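Local coordinates for protein ethylbenzene dehydrogenase alpha-subunit (Aromatoleum aromaticum, PDB 2IVF) that carries a molybdenum atom, two pterin guanine dinucleotide ligands and an iron/sulfur cluster, as the alpha subunit of a molybdopterin-family dehydrogenase, at residues A[503-506]-A[507-510]; A[717-720]-A[721-724]. One frame throughout, in Å; residues are numbered along the deposited sequence.

Contact 1: A[503-506]-A[507-510]; sequences MDEL and HQMA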
ATOM      1  N   MET A 503     -11.802 -35.671  -9.672  1.00 27.59           N
ATOM      2  CA  MET A 503     -11.139 -35.821  -8.384  1.00 28.65           C
ATOM      3  C   MET A 503     -11.001 -37.262  -7.904  1.00 29.87           C
ATOM      4  O   MET A 503     -10.359 -37.503  -6.903  1.00 29.72           O
ATOM      5  CB  MET A 503     -11.917 -35.070  -7.313  1.00 28.47           C
ATOM      6  CG  MET A 503     -12.118 -33.632  -7.606  1.00 27.43           C
ATOM      7  SD  MET A 503     -12.874 -32.831  -6.190  1.00 27.73           S
ATOM      8  CE  MET A 503     -12.530 -31.123  -6.567  1.00 25.41           C
ATOM      9  N   ASP A 504     -11.595 -38.211  -8.606  1.00 31.71           N
ATOM     10  CA  ASP A 504     -11.640 -39.595  -8.115  1.00 33.49           C
ATOM     11  C   ASP A 504     -10.289 -40.233  -7.851  1.00 35.25           C
ATOM     12  O   ASP A 504     -10.085 -40.820  -6.780  1.00 35.88           O
ATOM     13  CB  ASP A 504     -12.423 -40.466  -9.076  1.00 33.55           C
ATOM     14  CG  ASP A 504     -13.890 -40.171  -9.040  1.00 34.62           C
ATOM     15  OD1 ASP A 504     -14.310 -39.292  -8.255  1.00 35.45           O
ATOM     16  OD2 ASP A 504     -14.620 -40.821  -9.795  1.00 37.49           O
ATOM     17  N   GLU A 505      -9.385 -40.144  -8.824  1.00 36.79           N
ATOM     18  CA  GLU A 505      -8.050 -40.719  -8.681  1.00 38.28           C
ATOM     19  C   GLU A 505      -7.287 -40.087  -7.514  1.00 38.97           C
ATOM     20  O   GLU A 505      -6.605 -40.774  -6.752  1.00 38.54           O
ATOM     21  CB  GLU A 505      -7.230 -40.532  -9.962  1.00 38.52           C
ATOM     22  CG  GLU A 505      -7.603 -41.477 -11.069  1.00 40.80           C
ATOM     23  CD  GLU A 505      -6.420 -41.814 -11.964  1.00 40.59           C
ATOM     24  OE1 GLU A 505      -5.736 -40.869 -12.432  1.00 43.96           O
ATOM     25  OE2 GLU A 505      -6.175 -43.028 -12.180  1.00 45.47           O
ATOM     26  N   LEU A 506      -7.383 -38.770  -7.401  1.00 39.84           N
ATOM     27  CA  LEU A 506      -6.696 -38.059  -6.339  1.00 40.96           C
ATOM     28  C   LEU A 506      -7.280 -38.458  -4.999  1.00 41.37           C
ATOM     29  O   LEU A 506      -6.546 -38.659  -4.037  1.00 41.40           O
ATOM     30  CB  LEU A 506      -6.840 -36.553  -6.516  1.00 41.55           C
ATOM     31  CG  LEU A 506      -5.993 -35.866  -7.580  1.00 43.37           C
ATOM     32  CD1 LEU A 506      -6.780 -34.667  -8.162  1.00 43.74           C
ATOM     33  CD2 LEU A 506      -4.657 -35.411  -6.972  1.00 45.69           C
ATOM     34  N   HIS A 507      -8.607 -38.560  -4.943  1.00 41.97           N
ATOM     35  CA  HIS A 507      -9.292 -38.880  -3.705  1.00 42.84           C
ATOM     36  C   HIS A 507      -9.021 -40.339  -3.295  1.00 43.01           C
ATOM     37  O   HIS A 507      -8.881 -40.610  -2.114  1.00 42.73           O
ATOM     38  CB  HIS A 507     -10.802 -38.542  -3.789  1.00 43.34           C
ATOM     39  CG  HIS A 507     -11.134 -37.106  -3.455  1.00 44.08           C
ATOM     40  ND1 HIS A 507     -10.256 -36.058  -3.657  1.00 43.71           N
ATOM     41  CD2 HIS A 507     -12.257 -36.548  -2.928  1.00 46.26           C
ATOM     42  CE1 HIS A 507     -10.826 -34.921  -3.285  1.00 42.98           C
ATOM     43  NE2 HIS A 507     -12.035 -35.191  -2.825  1.00 44.54           N
ATOM     44  N   GLN A 508      -8.886 -41.257  -4.257  1.00 43.25           N
ATOM     45  CA  GLN A 508      -8.494 -42.640  -3.932  1.00 44.34           C
ATOM     46  C   GLN A 508      -7.000 -42.806  -3.596  1.00 44.65           C
ATOM     47  O   GLN A 508      -6.638 -43.639  -2.779  1.00 44.32           O
ATOM     48  CB  GLN A 508      -8.909 -43.613  -5.045  1.00 44.45           C
ATOM     49  CG  GLN A 508      -8.198 -43.426  -6.372  1.00 44.92           C
ATOM     50  CD  GLN A 508      -8.734 -44.352  -7.460  1.00 45.18           C
ATOM     51  OE1 GLN A 508      -9.331 -45.386  -7.166  1.00 45.97           O
ATOM     52  NE2 GLN A 508      -8.521 -43.982  -8.720  1.00 45.44           N
ATOM     53  N   MET A 509      -6.146 -42.003  -4.220  1.00 45.83           N
ATOM     54  CA  MET A 509      -4.721 -41.932  -3.886  1.00 46.28           C
ATOM     55  C   MET A 509      -4.544 -41.419  -2.442  1.00 45.95           C
ATOM     56  O   MET A 509      -3.754 -41.955  -1.664  1.00 45.08           O
ATOM     57  CB  MET A 509      -4.022 -41.007  -4.904  1.00 46.77           C
ATOM     58  CG  MET A 509      -2.496 -40.831  -4.795  1.00 46.93           C
ATOM     59  SD  MET A 509      -1.867 -39.563  -5.961  1.00 49.42           S
ATOM     60  CE  MET A 509      -0.099 -39.628  -5.634  1.00 48.32           C
ATOM     61  N   ALA A 510      -5.304 -40.385  -2.100  1.00 46.30           N
ATOM     62  CA  ALA A 510      -5.304 -39.797  -0.761  1.00 46.83           C
ATOM     63  C   ALA A 510      -5.620 -40.839   0.313  1.00 47.11           C
ATOM     64  O   ALA A 510      -5.011 -40.833   1.380  1.00 47.31           O
ATOM     65  CB  ALA A 510      -6.312 -38.645  -0.702  1.00 46.88           C
TER
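M503 lies alongside H507, one turn further on, and both side chains point the same way. M503 CB sits over one face of the H507 imidazole, 4.2 Å from the ring centroid and 14° off the ring normal, a CH-pi contact displaced toward the rim. The sulfur arrives more obliquely: M503 SD is 4.6 Å from the centroid of the H507 ring, nearest to CE1 and NE2. With CG anti to the carbonyl carbon (chi1 -56°) and the chain extended beyond it, the M503 thioether runs past the ring and on to pack against Y490 and M494 and against I746 and A749 of helix 736-749.

On the outer side, Q508 folds back over the preceding turn. Q508 CG lies 3.1 Å from E505 O and 3.2 Å from D504 O, and Q508 NE2 comes to 3.3 Å from E505 CA. The carboxylate of E505 and the amide of Q508 are turned 58° against each other.

Behind these side chains stands the backbone, which fixes their spacing. H507 N donates to M503 O at 2.8 Å, and the bonds from Q508, M509 and A510 to D504, E505 and L506 repeat the step. L506 meets Y490 and V493, while M509 reaches F533 and V537. Four successive i to i+4 bonds with exposed polar residues on one side and apolar ones on the other mark the first turns of an amphipathic surface alpha-helix.

Contact 2: A[717-720]-A[721-724]; sequences KRRY and DELY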
ATOM      1  N   LYS A 717       8.481 -41.123 -22.021  1.00 34.07           N
ATOM      2  CA  LYS A 717       8.163 -40.348 -23.210  1.00 34.26           C
ATOM      3  C   LYS A 717       6.790 -39.699 -23.099  1.00 33.62           C
ATOM      4  O   LYS A 717       5.836 -40.343 -22.690  1.00 32.53           O
ATOM      5  CB  LYS A 717       8.186 -41.252 -24.446  1.00 34.86           C
ATOM      6  CG  LYS A 717       9.575 -41.409 -25.113  1.00 36.59           C
ATOM      7  CD  LYS A 717      10.637 -41.886 -24.139  1.00 38.15           C
ATOM      8  CE  LYS A 717      11.902 -42.354 -24.855  1.00 38.30           C
ATOM      9  NZ  LYS A 717      12.978 -42.709 -23.865  1.00 39.93           N
ATOM     10  N   ARG A 718       6.704 -38.427 -23.482  1.00 33.49           N
ATOM     11  CA  ARG A 718       5.435 -37.707 -23.564  1.00 33.49           C
ATOM     12  C   ARG A 718       5.268 -37.122 -24.955  1.00 32.98           C
ATOM     13  O   ARG A 718       6.239 -36.657 -25.563  1.00 33.08           O
ATOM     14  CB  ARG A 718       5.394 -36.582 -22.544  1.00 34.42           C
ATOM     15  CG  ARG A 718       5.362 -37.063 -21.116  1.00 35.11           C
ATOM     16  CD  ARG A 718       5.367 -35.945 -20.154  1.00 35.21           C
ATOM     17  NE  ARG A 718       5.601 -36.485 -18.820  1.00 36.04           N
ATOM     18  CZ  ARG A 718       5.142 -35.960 -17.698  1.00 36.15           C
ATOM     19  NH1 ARG A 718       4.418 -34.834 -17.699  1.00 34.01           N
ATOM     20  NH2 ARG A 718       5.434 -36.559 -16.553  1.00 38.24           N
ATOM     21  N   ARG A 719       4.041 -37.139 -25.460  1.00 31.77           N
ATOM     22  CA  ARG A 719       3.790 -36.648 -26.796  1.00 31.48           C
ATOM     23  C   ARG A 719       3.583 -35.141 -26.812  1.00 30.55           C
ATOM     24  O   ARG A 719       2.864 -34.581 -25.975  1.00 29.92           O
ATOM     25  CB  ARG A 719       2.591 -37.350 -27.417  1.00 31.43           C
ATOM     26  CG  ARG A 719       2.752 -38.832 -27.587  1.00 31.98           C
ATOM     27  CD  ARG A 719       1.556 -39.424 -28.320  1.00 32.45           C
ATOM     28  NE  ARG A 719       1.406 -38.873 -29.669  1.00 33.53           N
ATOM     29  CZ  ARG A 719       1.848 -39.450 -30.786  1.00 35.43           C
ATOM     30  NH1 ARG A 719       2.480 -40.631 -30.769  1.00 35.70           N
ATOM     31  NH2 ARG A 719       1.656 -38.841 -31.951  1.00 34.54           N
ATOM     32  N   TYR A 720       4.239 -34.476 -27.760  1.00 30.16           N
ATOM     33  CA  TYR A 720       4.026 -33.045 -27.957  1.00 29.42           C
ATOM     34  C   TYR A 720       2.582 -32.766 -28.378  1.00 29.03           C
ATOM     35  O   TYR A 720       2.001 -31.743 -27.983  1.00 28.11           O
ATOM     36  CB  TYR A 720       4.895 -32.484 -29.065  1.00 28.79           C
ATOM     37  CG  TYR A 720       6.360 -32.415 -28.771  1.00 28.91           C
ATOM     38  CD1 TYR A 720       6.860 -31.450 -27.927  1.00 26.47           C
ATOM     39  CD2 TYR A 720       7.245 -33.277 -29.389  1.00 25.42           C
ATOM     40  CE1 TYR A 720       8.207 -31.365 -27.650  1.00 27.24           C
ATOM     41  CE2 TYR A 720       8.613 -33.190 -29.145  1.00 27.23           C
ATOM     42  CZ  TYR A 720       9.085 -32.239 -28.270  1.00 28.51           C
ATOM     43  OH  TYR A 720      10.433 -32.139 -28.007  1.00 30.61           O
ATOM     44  N   ASP A 721       2.026 -33.652 -29.203  1.00 28.15           N
ATOM     45  CA  ASP A 721       0.731 -33.385 -29.810  1.00 28.07           C
ATOM     46  C   ASP A 721      -0.452 -33.548 -28.869  1.00 27.68           C
ATOM     47  O   ASP A 721      -1.584 -33.271 -29.271  1.00 28.25           O
ATOM     48  CB  ASP A 721       0.509 -34.214 -31.077  1.00 28.59           C
ATOM     49  CG  ASP A 721       0.344 -35.697 -30.810  1.00 30.01           C
ATOM     50  OD1 ASP A 721       0.342 -36.122 -29.628  1.00 31.78           O
ATOM     51  OD2 ASP A 721       0.241 -36.439 -31.814  1.00 33.54           O
ATOM     52  N   GLU A 722      -0.223 -34.013 -27.648  1.00 26.36           N
ATOM     53  CA  GLU A 722      -1.333 -34.149 -26.717  1.00 26.66           C
ATOM     54  C   GLU A 722      -1.313 -33.108 -25.617  1.00 24.87           C
ATOM     55  O   GLU A 722      -2.238 -33.037 -24.819  1.00 25.37           O
ATOM     56  CB  GLU A 722      -1.436 -35.571 -26.175  1.00 27.11           C
ATOM     57  CG  GLU A 722      -0.358 -36.015 -25.247  1.00 29.17           C
ATOM     58  CD  GLU A 722      -0.233 -37.554 -25.175  1.00 29.39           C
ATOM     59  OE1 GLU A 722      -1.040 -38.266 -25.805  1.00 27.72           O
ATOM     60  OE2 GLU A 722       0.704 -38.013 -24.476  1.00 36.91           O
ATOM     61  N   LEU A 723      -0.297 -32.252 -25.616  1.00 24.16           N
ATOM     62  CA  LEU A 723      -0.177 -31.246 -24.585  1.00 23.20           C
ATOM     63  C   LEU A 723      -1.388 -30.316 -24.543  1.00 23.01           C
ATOM     64  O   LEU A 723      -1.879 -30.005 -23.448  1.00 21.37           O
ATOM     65  CB  LEU A 723       1.094 -30.390 -24.738  1.00 22.77           C
ATOM     66  CG  LEU A 723       2.377 -31.160 -24.448  1.00 21.82           C
ATOM     67  CD1 LEU A 723       3.609 -30.341 -24.904  1.00 21.49           C
ATOM     68  CD2 LEU A 723       2.447 -31.527 -22.975  1.00 19.77           C
ATOM     69  N   TYR A 724      -1.822 -29.866 -25.720  1.00 22.66           N
ATOM     70  CA  TYR A 724      -2.892 -28.892 -25.812  1.00 22.94           C
ATOM     71  C   TYR A 724      -4.209 -29.493 -25.417  1.00 22.57           C
ATOM     72  O   TYR A 724      -4.971 -28.858 -24.658  1.00 21.70           O
ATOM     73  CB  TYR A 724      -2.975 -28.292 -27.211  1.00 23.23           C
ATOM     74  CG  TYR A 724      -4.159 -27.371 -27.414  1.00 23.15           C
ATOM     75  CD1 TYR A 724      -4.146 -26.053 -26.955  1.00 22.90           C
ATOM     76  CD2 TYR A 724      -5.270 -27.801 -28.111  1.00 25.32           C
ATOM     77  CE1 TYR A 724      -5.214 -25.218 -27.180  1.00 23.33           C
ATOM     78  CE2 TYR A 724      -6.351 -26.959 -28.316  1.00 25.75           C
ATOM     79  CZ  TYR A 724      -6.308 -25.680 -27.848  1.00 23.26           C
ATOM     80  OH  TYR A 724      -7.400 -24.891 -28.077  1.00 24.40           O
TER
HETATM   81  O   HOH W   1       0.055 -30.046 -27.949  1.00 28.50           O
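R719 and D721 are joined by a side-on salt bridge at a strand-to-helix turn, where strand 717-719, one half of a two-stranded antiparallel ribbon with 709-711, gives way to helix 723-727. Followed outward, the arginine first sets R719 CB 3.4 Å from D721 OD1, and the same carbon also lies near E722 OE2. CG passes the E722 carboxylate, and R719 CD meets both D721 OD1 and E722 OE1, each at 3.8 Å. The chain then bends about its CG-CD bond (chi3 62°), which turns the guanidinium toward the aspartate. R719 NE donates to D721 OD1 at 2.9 Å, and NH2 donates to D721 OD2.

Both acceptors lie close to the guanidinium plane, but the carboxylate is inclined 35° to it, and both donors therefore stand out of the carboxylate plane, NE on the syn side of OD1 and NH2 farther above the plane at OD2. Two nearly straight bonds, one to each oxygen, fix the rotation of both groups. E722 crosses the arginine at about a right angle. Its nearest approach to the charge, 4.6 Å from E722 OE1 to R719 NE, is not a contact, although its negative charge probably adds to the favourable field around the guanidinium.

Y720, between the two partners of the salt bridge in sequence, turns inward: its ring meets F710, packs on V698 and A702, and its hydroxyl is hydrogen-bonded to E179. L723 also packs on V698, so helix 687-704 lies beneath both residues. The turn itself is drawn together by a weak hydrogen bond from L723 N to Y720 O. Water 1 continues the link, donating to Y720 O at 2.6 Å and accepting from Y724 N at 2.9 Å.

Overall arrangement
Both contacts are local, on the same side of the chain's centre, with their own centres about 24 Å apart and no touch between them. Contact 1 is the more superficial by burial, with one buried residue among its eight, yet lies nearer the centre of the folded chain, about 27 Å from it against 33 Å for contact 2. They hold different elements: 503-510 opens a single helix with regular backbone bonding, whereas 717-724 joins a strand to another helix. Sulfur and CH-pi packing accompanies the helical turn, while an ion pair and a bridging water span the irregular one. Each also turns residues inward onto neighbouring helices, wholly apolar ones in contact 1, a tyrosine with a bonded hydroxyl and a leucine in contact 2.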